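Local atomic coordinates of mannose-6-phosphate isomerase (Helicobacter pylori, PDB entry 2QH5), a protein that probably transfers guanylyl groups from GTP to mannose 1-phosphate, making GDP-mannose and diphosphate, through the nucleotidyltransferase domain that this N-terminal fragment represents. Residues Lys28-Leu33 and Ser38-Ser43; Leu42-Asn47 and Lys71-Asn76; Cys58-Tyr63 and Ile230-Glu235. One frame throughout, in Å; residues are numbered along the deposited sequence. Where two conformers were deposited one is given.

Interaction 1 (Lys28-Leu33 and Ser38-Ser43); sequences KQFLKL and SLFELS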
loop_
_atom_site.group_PDB
_atom_site.type_symbol
_atom_site.label_atom_id
_atom_site.label_comp_id
_atom_site.label_asym_id
_atom_site.label_seq_id
_atom_site.Cartn_x
_atom_site.Cartn_y
_atom_site.Cartn_z
ATOM N N LYS A 28 13.776 -9.453 -4.132
ATOM C CA LYS A 28 13.389 -9.628 -5.533
ATOM C C LYS A 28 13.024 -8.348 -6.294
ATOM O O LYS A 28 13.333 -8.226 -7.481
ATOM C CB LYS A 28 12.256 -10.659 -5.644
ATOM C CG LYS A 28 12.578 -12.020 -5.011
ATOM C CD LYS A 28 11.587 -13.110 -5.439
ATOM C CE LYS A 28 11.958 -13.716 -6.795
ATOM N NZ LYS A 28 10.951 -14.701 -7.292
ATOM N N GLN A 29 12.385 -7.397 -5.614
ATOM C CA GLN A 29 11.888 -6.182 -6.268
ATOM C C GLN A 29 12.968 -5.167 -6.647
ATOM O O GLN A 29 12.654 -4.115 -7.201
ATOM C CB GLN A 29 10.819 -5.488 -5.414
ATOM C CG GLN A 29 11.359 -4.730 -4.203
ATOM C CD GLN A 29 10.869 -5.298 -2.892
ATOM O OE1 GLN A 29 9.689 -5.179 -2.561
ATOM N NE2 GLN A 29 11.768 -5.906 -2.132
ATOM N N PHE A 30 14.229 -5.476 -6.356
ATOM C CA PHE A 30 15.322 -4.560 -6.669
ATOM C C PHE A 30 16.124 -4.955 -7.904
ATOM O O PHE A 30 16.944 -4.176 -8.390
ATOM C CB PHE A 30 16.241 -4.394 -5.462
ATOM C CG PHE A 30 15.612 -3.634 -4.336
ATOM C CD1 PHE A 30 15.423 -2.256 -4.431
ATOM C CD2 PHE A 30 15.197 -4.294 -3.188
ATOM C CE1 PHE A 30 14.836 -1.547 -3.400
ATOM C CE2 PHE A 30 14.607 -3.593 -2.149
ATOM C CZ PHE A 30 14.428 -2.215 -2.253
ATOM N N LEU A 31 15.871 -6.158 -8.413
ATOM C CA LEU A 31 16.607 -6.688 -9.560
ATOM C C LEU A 31 16.211 -6.004 -10.860
ATOM O O LEU A 31 15.036 -5.975 -11.221
ATOM C CB LEU A 31 16.405 -8.198 -9.663
ATOM C CG LEU A 31 17.061 -9.004 -8.539
ATOM C CD1 LEU A 31 16.409 -10.374 -8.394
ATOM C CD2 LEU A 31 18.573 -9.121 -8.766
ATOM N N LYS A 32 17.208 -5.471 -11.563
ATOM C CA LYS A 32 16.983 -4.629 -12.743
ATOM C C LYS A 32 16.730 -5.439 -14.026
ATOM O O LYS A 32 17.239 -5.101 -15.103
ATOM C CB LYS A 32 18.162 -3.667 -12.940
ATOM C CG LYS A 32 18.715 -3.075 -11.650
ATOM C CD LYS A 32 19.567 -1.841 -11.905
ATOM C CE LYS A 32 18.713 -0.659 -12.345
ATOM N NZ LYS A 32 19.352 0.655 -12.071
ATOM N N LEU A 33 15.915 -6.484 -13.905
ATOM C CA LEU A 33 15.725 -7.463 -14.972
ATOM C C LEU A 33 14.787 -7.012 -16.095
ATOM O O LEU A 33 15.011 -7.338 -17.264
ATOM C CB LEU A 33 15.256 -8.798 -14.379
ATOM C CG LEU A 33 16.325 -9.858 -14.068
ATOM C CD1 LEU A 33 17.435 -9.348 -13.150
ATOM C CD2 LEU A 33 15.690 -11.116 -13.490
ATOM N N SER A 38 14.000 -2.154 -12.593
ATOM C CA SER A 38 13.475 -3.004 -11.525
ATOM C C SER A 38 12.002 -2.715 -11.256
ATOM O O SER A 38 11.490 -1.650 -11.621
ATOM C CB SER A 38 14.282 -2.806 -10.239
ATOM O OG SER A 38 14.111 -1.496 -9.727
ATOM N N LEU A 39 11.324 -3.671 -10.620
ATOM C CA LEU A 39 9.923 -3.497 -10.221
ATOM C C LEU A 39 9.755 -2.256 -9.354
ATOM O O LEU A 39 8.838 -1.461 -9.571
ATOM C CB LEU A 39 9.427 -4.717 -9.454
ATOM C CG LEU A 39 9.060 -5.935 -10.290
ATOM C CD1 LEU A 39 8.764 -7.137 -9.390
ATOM C CD2 LEU A 39 7.875 -5.607 -11.187
ATOM N N PHE A 40 10.667 -2.104 -8.390
ATOM C CA PHE A 40 10.732 -0.950 -7.505
ATOM C C PHE A 40 10.755 0.392 -8.248
ATOM O O PHE A 40 9.934 1.264 -7.964
ATOM C CB PHE A 40 11.935 -1.071 -6.549
ATOM C CG PHE A 40 12.150 0.143 -5.682
ATOM C CD1 PHE A 40 11.414 0.319 -4.517
ATOM C CD2 PHE A 40 13.084 1.112 -6.038
ATOM C CE1 PHE A 40 11.597 1.446 -3.733
ATOM C CE2 PHE A 40 13.271 2.236 -5.256
ATOM C CZ PHE A 40 12.528 2.407 -4.106
ATOM N N GLU A 41 11.678 0.566 -9.194
ATOM C CA GLU A 41 11.745 1.834 -9.934
ATOM C C GLU A 41 10.599 2.014 -10.934
ATOM O O GLU A 41 10.213 3.140 -11.245
ATOM C CB GLU A 41 13.101 2.028 -10.612
ATOM C CG GLU A 41 13.407 1.071 -11.735
ATOM C CD GLU A 41 14.760 1.342 -12.355
ATOM O OE1 GLU A 41 15.708 0.588 -12.044
ATOM O OE2 GLU A 41 14.878 2.320 -13.131
ATOM N N LEU A 42 10.055 0.903 -11.422
ATOM C CA LEU A 42 8.853 0.937 -12.250
ATOM C C LEU A 42 7.657 1.423 -11.433
ATOM O O LEU A 42 6.929 2.327 -11.868
ATOM C CB LEU A 42 8.576 -0.445 -12.844
ATOM C CG LEU A 42 8.859 -0.748 -14.326
ATOM C CD1 LEU A 42 9.569 0.381 -15.103
ATOM C CD2 LEU A 42 9.615 -2.064 -14.420
ATOM N N SER A 43 7.479 0.827 -10.249
ATOM C CA SER A 43 6.434 1.220 -9.304
ATOM C C SER A 43 6.610 2.662 -8.822
ATOM O O SER A 43 5.630 3.375 -8.618
ATOM C CB SER A 43 6.405 0.278 -8.104
ATOM O OG SER A 43 6.025 -1.039 -8.472
#
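Phe-40 swings its ring back over the preceding loop because CG lies anti to its backbone N (chi1 175°), while Phe-30, with CG anti to its own carbonyl carbon (chi1 -70°), brings its ring up to meet it. The two meet where a short 3-10 segment, 28-30, leads through a short loop into helix 39-48, whose start is closed by a capping box. This is part of the GT-A nucleotidyltransferase domain, on the way from its first strand, 5-10, to the first long helix.

CE1 of Phe-30 lies over one face of Phe-40, displaced toward the rim and 3.9 Å from Phe-40 CG. The rings form an oblique pair, with centroids 5.2 Å apart and planes at 39°. Ala-66 of helix 63-69 touches both rings, so the pair packs against that helix.

Beside the rings, the loop binds the first turn directly: Phe-40 N donates to Gln-29 O at 3.1 Å, using an amide that the helix itself does not engage. Ser-38 provides the cap. Its OG accepts from Glu-41 N at 3.2 Å, almost straight, and is also hydrogen-bonded to the carboxylate of Glu-69; in return Ser-38 N makes a weak bond to Glu-41 OE1. Ser-38 CA also makes a CA-H...O contact with Leu-31 O.

From the exposed loop, Lys-32 bends at chi3 and crosses the buried Glu-41 at about a right angle. The resulting salt bridge is long, with Lys-32 NZ 3.6 Å from Glu-41 OE1, and the methylene Lys-32 CE lies nearer to that oxygen, at 3.3 Å.

Interaction 2 (Leu42-Asn47 and Lys71-Asn76); sequences LSFKRN and KNEIKN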
loop_
_atom_site.group_PDB
_atom_site.type_symbol
_atom_site.label_atom_id
_atom_site.label_comp_id
_atom_site.label_asym_id
_atom_site.label_seq_id
_atom_site.Cartn_x
_atom_site.Cartn_y
_atom_site.Cartn_z
ATOM N N LEU A 42 10.055 0.903 -11.422
ATOM C CA LEU A 42 8.853 0.937 -12.250
ATOM C C LEU A 42 7.657 1.423 -11.433
ATOM O O LEU A 42 6.929 2.327 -11.868
ATOM C CB LEU A 42 8.576 -0.445 -12.844
ATOM C CG LEU A 42 8.859 -0.748 -14.326
ATOM C CD1 LEU A 42 9.569 0.381 -15.103
ATOM C CD2 LEU A 42 9.615 -2.064 -14.420
ATOM N N SER A 43 7.479 0.827 -10.249
ATOM C CA SER A 43 6.434 1.220 -9.304
ATOM C C SER A 43 6.610 2.662 -8.822
ATOM O O SER A 43 5.630 3.375 -8.618
ATOM C CB SER A 43 6.405 0.278 -8.104
ATOM O OG SER A 43 6.025 -1.039 -8.472
ATOM N N PHE A 44 7.857 3.088 -8.646
ATOM C CA PHE A 44 8.135 4.460 -8.246
ATOM C C PHE A 44 7.697 5.437 -9.329
ATOM O O PHE A 44 6.942 6.374 -9.059
ATOM C CB PHE A 44 9.624 4.679 -7.908
ATOM C CG PHE A 44 9.937 6.102 -7.544
ATOM C CD1 PHE A 44 10.513 6.962 -8.467
ATOM C CD2 PHE A 44 9.594 6.599 -6.302
ATOM C CE1 PHE A 44 10.749 8.301 -8.139
ATOM C CE2 PHE A 44 9.835 7.936 -5.969
ATOM C CZ PHE A 44 10.414 8.782 -6.888
ATOM N N LYS A 45 8.180 5.192 -10.549
ATOM C CA LYS A 45 7.982 6.077 -11.703
ATOM C C LYS A 45 6.507 6.240 -12.045
ATOM O O LYS A 45 6.044 7.351 -12.317
ATOM C CB LYS A 45 8.748 5.533 -12.920
ATOM C CG LYS A 45 8.752 6.436 -14.156
ATOM C CD LYS A 45 9.331 5.714 -15.377
ATOM C CE LYS A 45 9.477 6.656 -16.575
ATOM N NZ LYS A 45 9.946 5.942 -17.802
ATOM N N ARG A 46 5.784 5.121 -12.019
ATOM C CA ARG A 46 4.366 5.077 -12.378
ATOM C C ARG A 46 3.476 5.933 -11.478
ATOM O O ARG A 46 2.555 6.581 -11.973
ATOM C CB ARG A 46 3.897 3.621 -12.468
ATOM C CG ARG A 46 2.629 3.261 -11.733
ATOM C CD ARG A 46 2.200 1.819 -12.018
ATOM N NE ARG A 46 3.316 0.884 -12.188
ATOM C CZ ARG A 46 3.635 -0.084 -11.331
ATOM N NH1 ARG A 46 2.932 -0.268 -10.217
ATOM N NH2 ARG A 46 4.667 -0.878 -11.591
ATOM N N ASN A 47 3.779 5.972 -10.176
ATOM C CA ASN A 47 3.001 6.773 -9.221
ATOM C C ASN A 47 3.515 8.183 -8.967
ATOM O O ASN A 47 2.761 9.037 -8.511
ATOM C CB ASN A 47 2.876 6.050 -7.891
ATOM C CG ASN A 47 2.096 4.763 -8.003
ATOM O OD1 ASN A 47 0.866 4.766 -7.971
ATOM N ND2 ASN A 47 2.807 3.651 -8.127
ATOM N N LYS A 71 17.695 7.358 -8.509
ATOM C CA LYS A 71 18.513 8.563 -8.606
ATOM C C LYS A 71 18.189 9.337 -9.884
ATOM O O LYS A 71 18.170 10.569 -9.882
ATOM C CB LYS A 71 20.005 8.215 -8.537
ATOM C CG LYS A 71 20.948 9.403 -8.296
ATOM C CD LYS A 71 20.921 9.896 -6.848
ATOM C CE LYS A 71 20.038 11.131 -6.673
ATOM N NZ LYS A 71 19.897 11.524 -5.242
ATOM N N ASN A 72 17.923 8.602 -10.962
ATOM C CA ASN A 72 17.488 9.184 -12.235
ATOM C C ASN A 72 16.107 9.834 -12.145
ATOM O O ASN A 72 15.844 10.847 -12.798
ATOM C CB ASN A 72 17.462 8.114 -13.335
ATOM C CG ASN A 72 18.819 7.898 -13.991
ATOM O OD1 ASN A 72 19.821 8.510 -13.610
ATOM N ND2 ASN A 72 18.854 7.021 -14.988
ATOM N N GLU A 73 15.241 9.245 -11.322
ATOM C CA GLU A 73 13.815 9.573 -11.300
ATOM C C GLU A 73 13.451 10.826 -10.487
ATOM O O GLU A 73 12.418 11.448 -10.743
ATOM C CB GLU A 73 13.010 8.366 -10.808
ATOM C CG GLU A 73 13.509 7.004 -11.305
ATOM C CD GLU A 73 12.958 6.609 -12.668
ATOM O OE1 GLU A 73 11.992 7.245 -13.141
ATOM O OE2 GLU A 73 13.491 5.647 -13.265
ATOM N N ILE A 74 14.287 11.190 -9.513
ATOM C CA ILE A 74 14.041 12.385 -8.694
ATOM C C ILE A 74 14.367 13.668 -9.468
ATOM O O ILE A 74 15.466 14.224 -9.355
ATOM C CB ILE A 74 14.827 12.365 -7.354
ATOM C CG1 ILE A 74 14.636 11.033 -6.629
ATOM C CG2 ILE A 74 14.386 13.521 -6.446
ATOM C CD1 ILE A 74 15.675 10.759 -5.552
ATOM N N LYS A 75 13.405 14.121 -10.269
ATOM C CA LYS A 75 13.528 15.384 -10.988
ATOM C C LYS A 75 12.608 16.404 -10.333
ATOM O O LYS A 75 11.417 16.474 -10.657
ATOM C CB LYS A 75 13.183 15.216 -12.474
ATOM C CG LYS A 75 14.007 14.153 -13.201
ATOM C CD LYS A 75 14.299 14.547 -14.647
ATOM C CE LYS A 75 15.460 15.540 -14.733
ATOM N NZ LYS A 75 15.766 15.947 -16.134
ATOM N N ASN A 76 13.171 17.169 -9.396
ATOM C CA ASN A 76 12.427 18.115 -8.549
ATOM C C ASN A 76 11.379 17.460 -7.632
ATOM O O ASN A 76 10.552 18.151 -7.030
ATOM C CB ASN A 76 11.795 19.251 -9.377
ATOM C CG ASN A 76 12.795 20.339 -9.757
ATOM O OD1 ASN A 76 13.952 20.327 -9.326
ATOM N ND2 ASN A 76 12.344 21.291 -10.569
#
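Phe-44 and Glu-73 run past each other in opposite directions, the aromatic ring reaching out from helix 39-48 and the acidic side chain reaching back from the loop after helix 63-69. That loop carries an inverse gamma turn centred on Ile-74 before the chain enters strand 78-84. The contact therefore joins two successive helix-to-strand regions of the alpha/beta nucleotidyltransferase domain.

Glu-73 does not place its carboxylate on the ring. Its CB comes up at the ring edge, close to the plane of Phe-44, 3.5 Å from CE1 and 3.7 Å from CD1. The ring and carboxylate planes stand 74° apart. A bend at chi2 (-86°) turns the acidic end away from the ring and along the helix surface to Lys-45.

There the chains cross at about a right angle. Lys-45 is extended, with CG anti to the backbone N (chi1 -174°), and the side of its aliphatic stem passes the carboxylate. Its ammonium group stays well apart from the acid, so any attraction between the charges acts at a distance. Glu-73 OE2 has a weak, long ion pair with Lys-37.

Inward, Phe-44 packs on Leu-9, Thr-54 and Ile-56 of strands 5-10 and 53-59, which pair in parallel within the mixed sheet, so one ring bridges the sheet and the surface loop. At the outer side, Glu-73 OE1 lies 3.5 Å from Lys-45 CG.

Interaction 3 (Cys58-Tyr63 and Ile230-Glu235); sequences CNEKHY and IARLSE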
loop_
_atom_site.group_PDB
_atom_site.type_symbol
_atom_site.label_atom_id
_atom_site.label_comp_id
_atom_site.label_asym_id
_atom_site.label_seq_id
_atom_site.Cartn_x
_atom_site.Cartn_y
_atom_site.Cartn_z
ATOM N N CYS A 58 10.951 1.099 3.433
ATOM C CA CYS A 58 11.776 -0.076 3.155
ATOM C C CYS A 58 12.611 -0.450 4.359
ATOM O O CYS A 58 12.686 0.294 5.332
ATOM C CB CYS A 58 12.695 0.145 1.939
ATOM S SG CYS A 58 13.780 1.611 2.015
ATOM N N ASN A 59 13.228 -1.622 4.283
ATOM C CA ASN A 59 14.199 -2.046 5.271
ATOM C C ASN A 59 15.430 -1.152 5.221
ATOM O O ASN A 59 15.860 -0.740 4.146
ATOM C CB ASN A 59 14.603 -3.498 5.026
ATOM C CG ASN A 59 15.238 -4.132 6.239
ATOM O OD1 ASN A 59 16.382 -3.836 6.582
ATOM N ND2 ASN A 59 14.492 -5.007 6.906
ATOM N N GLU A 60 15.989 -0.857 6.391
ATOM C CA GLU A 60 17.163 0.005 6.489
ATOM C C GLU A 60 18.385 -0.621 5.813
ATOM O O GLU A 60 19.275 0.102 5.378
ATOM C CB GLU A 60 17.464 0.354 7.945
ATOM C CG GLU A 60 17.797 -0.851 8.803
ATOM C CD GLU A 60 17.881 -0.524 10.271
ATOM O OE1 GLU A 60 18.154 -1.446 11.070
ATOM O OE2 GLU A 60 17.673 0.654 10.626
ATOM N N LYS A 61 18.412 -1.955 5.707
ATOM C CA LYS A 61 19.460 -2.654 4.955
ATOM C C LYS A 61 19.500 -2.206 3.498
ATOM O O LYS A 61 20.579 -2.108 2.910
ATOM C CB LYS A 61 19.251 -4.170 4.966
ATOM C CG LYS A 61 19.397 -4.858 6.306
ATOM C CD LYS A 61 19.036 -6.334 6.162
ATOM C CE LYS A 61 18.591 -6.973 7.481
ATOM N NZ LYS A 61 19.719 -7.578 8.254
ATOM N N HIS A 62 18.324 -1.947 2.920
ATOM C CA HIS A 62 18.221 -1.693 1.481
ATOM C C HIS A 62 18.085 -0.225 1.119
ATOM O O HIS A 62 17.908 0.097 -0.053
ATOM C CB HIS A 62 17.081 -2.503 0.849
ATOM C CG HIS A 62 16.953 -3.887 1.399
ATOM N ND1 HIS A 62 15.809 -4.336 2.025
ATOM C CD2 HIS A 62 17.833 -4.916 1.443
ATOM C CE1 HIS A 62 15.987 -5.583 2.423
ATOM N NE2 HIS A 62 17.207 -5.959 2.082
ATOM N N TYR A 63 18.178 0.662 2.111
ATOM C CA TYR A 63 18.009 2.097 1.865
ATOM C C TYR A 63 18.829 2.555 0.660
ATOM O O TYR A 63 18.279 3.083 -0.310
ATOM C CB TYR A 63 18.355 2.939 3.106
ATOM C CG TYR A 63 18.426 4.424 2.801
ATOM C CD1 TYR A 63 19.643 5.097 2.752
ATOM C CD2 TYR A 63 17.273 5.149 2.523
ATOM C CE1 TYR A 63 19.701 6.460 2.445
ATOM C CE2 TYR A 63 17.324 6.499 2.222
ATOM C CZ TYR A 63 18.533 7.150 2.187
ATOM O OH TYR A 63 18.564 8.492 1.888
ATOM N N ILE A 230 15.429 11.270 6.370
ATOM C CA ILE A 230 15.035 9.901 6.596
ATOM C C ILE A 230 14.318 9.920 7.924
ATOM O O ILE A 230 14.468 10.860 8.697
ATOM C CB ILE A 230 16.306 8.972 6.614
ATOM C CG1 ILE A 230 16.408 8.197 5.309
ATOM C CG2 ILE A 230 16.332 7.990 7.794
ATOM C CD1 ILE A 230 16.318 9.071 4.089
ATOM N N ALA A 231 13.494 8.920 8.164
ATOM C CA ALA A 231 12.982 8.666 9.492
ATOM C C ALA A 231 13.125 7.169 9.683
ATOM O O ALA A 231 12.890 6.424 8.734
ATOM C CB ALA A 231 11.537 9.074 9.585
ATOM N N ARG A 232 13.594 6.730 10.854
ATOM C CA ARG A 232 13.394 5.332 11.255
ATOM C C ARG A 232 12.944 5.186 12.684
ATOM O O ARG A 232 13.001 6.132 13.467
ATOM C CB ARG A 232 14.561 4.377 10.927
ATOM C CG ARG A 232 15.972 4.847 11.113
ATOM C CD ARG A 232 16.649 4.197 12.315
ATOM N NE ARG A 232 16.712 2.733 12.320
ATOM C CZ ARG A 232 17.024 2.015 13.401
ATOM N NH1 ARG A 232 17.294 2.621 14.550
ATOM N NH2 ARG A 232 17.061 0.693 13.350
ATOM N N LEU A 233 12.459 3.991 12.992
ATOM C CA LEU A 233 12.066 3.635 14.339
ATOM C C LEU A 233 12.989 2.546 14.869
ATOM O O LEU A 233 13.373 1.627 14.130
ATOM C CB LEU A 233 10.624 3.123 14.377
ATOM C CG LEU A 233 9.506 3.859 13.648
ATOM C CD1 LEU A 233 9.181 3.123 12.369
ATOM C CD2 LEU A 233 8.290 3.898 14.554
ATOM N N SER A 234 13.322 2.650 16.154
ATOM C CA SER A 234 14.164 1.671 16.841
ATOM C C SER A 234 13.573 0.275 16.780
ATOM O O SER A 234 12.350 0.109 16.755
ATOM C CB SER A 234 14.335 2.060 18.310
ATOM O OG SER A 234 13.141 1.834 19.040
ATOM N N GLU A 235 14.451 -0.722 16.774
ATOM C CA GLU A 235 14.047 -2.120 16.847
ATOM C C GLU A 235 13.219 -2.362 18.104
ATOM O O GLU A 235 12.305 -3.183 18.109
ATOM C CB GLU A 235 15.282 -3.017 16.841
ATOM C CG GLU A 235 14.965 -4.484 16.669
ATOM C CD GLU A 235 16.202 -5.346 16.602
ATOM O OE1 GLU A 235 16.073 -6.577 16.788
ATOM O OE2 GLU A 235 17.300 -4.799 16.365
#
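The carboxylate of Glu-60 meets the guanidinium of Arg-232 at its edge, near the guanidinium plane, and the two flat groups are only 13° from coplanar. The Tyr-63 ring, in contrast, receives Ile-230 at an oblique angle, with the aliphatic chain coming from the opposite direction; Phe-81 packs against this tyrosine edge-to-face.

A single carboxylate oxygen serves both donors of the arginine: Glu-60 OE2 is 2.8 Å from Arg-232 NE and 2.8 Å from Arg-232 NH2. Each N-H...O angle is 126°, so both bonds are bent and weak as hydrogen bonds, although together they form a salt bridge. Arg-232 reaches it by folding at chi2 and chi3, which turns the NE and NH2 side to the acid.

Deeper in, the packing is tight: Ile-230 CD1 lies 3.3 Å from Tyr-63 CE2 and 3.2 Å from Tyr-63 OH. Strand 78-84 runs between the two segments and pairs in parallel with strands 53-59 and 230-233, so these side chains bridge across an intervening strand in the domain's sheet. Near the acid, an Asx turn from Asn-59 OD1 to Lys-61 N shapes the bend after strand 53-59.

The tyrosine hydroxyl is buried against a methyl group without a modelled polar partner, which probably costs some stability, whereas the partly exposed ion pair at the other end of the contact probably gains from charge attraction more than from bond straightness.

In the fold
Interactions 1 and 2 share Leu-42 and Ser-43 on helix 39-48: one fixes its capped start to the preceding loop, the other its flank to the loop at 71-76. They touch where carboxylates of Glu-41 and Glu-73 come close, like charges whose repulsion nearby lysines may ease. Interaction 3 ties the turn after strand 53-59 to the distant strand 230-233, and meets interaction 1 where Phe-30 packs on His-62. All three bury an aromatic ring, and their charged side chains range from buried Glu-41 to exposed Lys-32 and Lys-45. Interaction 1 adds a backbone bond, interaction 2 rests on Glu-73 packing against a ring edge and a lysine stem, and interaction 3 has the closest ion pair.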